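Galectin (Danio rerio, PDB 6E20) binds beta-galactoside sugars as a galectin of the zebrafish, and probably acts in innate immunity by recognising glycans of a viral envelope glycoprotein. Local coordinates at residues B[78-81]-B[82-85]. Residues are numbered along the deposited sequence; the frame is centred on the assembly and turned at random.
Sequences PFIQ and DKEF
Ile-80 and Lys-83 close a type II beta turn, with Lys-83 N donating to Ile-80 O at 3.0 Å. Gln-81 and Asp-82 form its corner, and Asp-82 takes a positive phi of 65°. A water joins the same two closing residues through their other backbone groups: it accepts from Ile-80 N and donates to Lys-83 O, each bond 2.9 Å long. Beyond the water, Phe-79 and Phe-85 make a T-shaped stack. The edge of Phe-79 points at one face of Phe-85, with the planes at 90° and the centroids 5.4 Å apart. Phe-79 CE1 lies nearest, 3.9 Å from Phe-85 CG, over the face but offset toward its rim. On the exposed side of the turn, with CG anti to the carbonyl carbon of Lys-83 (chi1 -77°), the start of its chain lies against Ile-80, whose CB and CG2 are each 3.9 Å from Lys-83 CG. Asp-82 OD1 forms a salt bridge with Arg-127 of strand 126-133. The turn belongs to the loop between strands 72-74 and 85-91, away from the sugar site. Phe-79 also touches Phe-49, while Phe-85 packs on Phe-30 and Val-126 and its backbone bonds to Gly-21 of strand 16-23.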
loop_
_atom_site.group_PDB
_atom_site.type_symbol
_atom_site.label_atom_id
_atom_site.label_comp_id
_atom_site.label_asym_id
_atom_site.label_seq_id
_atom_site.Cartn_x
_atom_site.Cartn_y
_atom_site.Cartn_z
ATOM N N PRO B 78 18.799 13.228 -2.463
ATOM C CA PRO B 78 17.801 14.290 -2.399
ATOM C C PRO B 78 16.694 13.918 -1.406
ATOM O O PRO B 78 15.537 13.987 -1.783
ATOM C CB PRO B 78 17.284 14.309 -3.847
ATOM C CG PRO B 78 17.278 12.832 -4.212
ATOM C CD PRO B 78 18.456 12.218 -3.476
ATOM N N PHE B 79 17.063 13.451 -0.213
ATOM C CA PHE B 79 16.116 13.239 0.906
ATOM C C PHE B 79 16.436 14.225 2.012
ATOM O O PHE B 79 17.618 14.551 2.218
ATOM C CB PHE B 79 16.168 11.812 1.453
ATOM C CG PHE B 79 15.924 10.796 0.372
ATOM C CD1 PHE B 79 14.637 10.559 -0.089
ATOM C CD2 PHE B 79 16.979 10.098 -0.201
ATOM C CE1 PHE B 79 14.402 9.630 -1.093
ATOM C CE2 PHE B 79 16.742 9.177 -1.212
ATOM C CZ PHE B 79 15.456 8.956 -1.659
ATOM N N ILE B 80 15.400 14.634 2.741
ATOM C CA ILE B 80 15.553 15.513 3.924
ATOM C C ILE B 80 14.608 15.032 4.999
ATOM O O ILE B 80 13.427 14.750 4.669
ATOM C CB ILE B 80 15.267 16.988 3.589
ATOM C CG1 ILE B 80 16.167 17.523 2.471
ATOM C CG2 ILE B 80 15.380 17.830 4.842
ATOM C CD1 ILE B 80 15.561 18.680 1.716
ATOM N N GLN B 81 15.102 15.043 6.242
ATOM C CA GLN B 81 14.290 14.764 7.456
ATOM C C GLN B 81 13.022 15.627 7.366
ATOM O O GLN B 81 13.128 16.859 7.065
ATOM C CB GLN B 81 15.092 15.003 8.744
ATOM C CG GLN B 81 16.270 14.049 8.974
ATOM C CD GLN B 81 17.605 14.495 8.407
ATOM O OE1 GLN B 81 17.689 15.156 7.363
ATOM N NE2 GLN B 81 18.684 14.124 9.085
ATOM N N ASP B 82 11.870 14.986 7.557
ATOM C CA ASP B 82 10.510 15.588 7.620
ATOM C C ASP B 82 10.080 16.213 6.281
ATOM O O ASP B 82 9.143 17.012 6.305
ATOM C CB ASP B 82 10.409 16.669 8.700
ATOM C CG ASP B 82 8.980 16.888 9.182
ATOM O OD1 ASP B 82 8.162 15.983 9.037
ATOM O OD2 ASP B 82 8.695 17.959 9.702
ATOM N N LYS B 83 10.704 15.877 5.150
ATOM C CA LYS B 83 10.269 16.425 3.836
ATOM C C LYS B 83 9.729 15.294 2.983
ATOM O O LYS B 83 10.427 14.267 2.883
ATOM C CB LYS B 83 11.420 17.157 3.152
ATOM C CG LYS B 83 11.660 18.528 3.760
ATOM C CD LYS B 83 10.383 19.376 3.688
ATOM C CE LYS B 83 10.044 19.957 5.031
ATOM N NZ LYS B 83 11.230 20.628 5.608
ATOM N N GLU B 84 8.536 15.481 2.420
ATOM C CA GLU B 84 7.888 14.478 1.539
ATOM C C GLU B 84 8.795 14.206 0.342
ATOM O O GLU B 84 9.401 15.151 -0.166
ATOM C CB GLU B 84 6.521 14.909 1.013
ATOM C CG GLU B 84 5.921 13.852 0.084
ATOM C CD GLU B 84 4.498 14.099 -0.386
ATOM O OE1 GLU B 84 4.315 14.280 -1.594
ATOM O OE2 GLU B 84 3.593 14.101 0.448
ATOM N N PHE B 85 8.880 12.944 -0.063
ATOM C CA PHE B 85 9.539 12.504 -1.311
ATOM C C PHE B 85 8.585 11.579 -2.068
ATOM O O PHE B 85 7.650 10.972 -1.463
ATOM C CB PHE B 85 10.848 11.768 -1.028
ATOM C CG PHE B 85 10.646 10.487 -0.268
ATOM C CD1 PHE B 85 10.190 9.338 -0.901
ATOM C CD2 PHE B 85 10.843 10.445 1.101
ATOM C CE1 PHE B 85 9.967 8.169 -0.186
ATOM C CE2 PHE B 85 10.625 9.271 1.811
ATOM C CZ PHE B 85 10.181 8.141 1.170
HETATM O O HOH W 1 12.893 13.587 1.601
#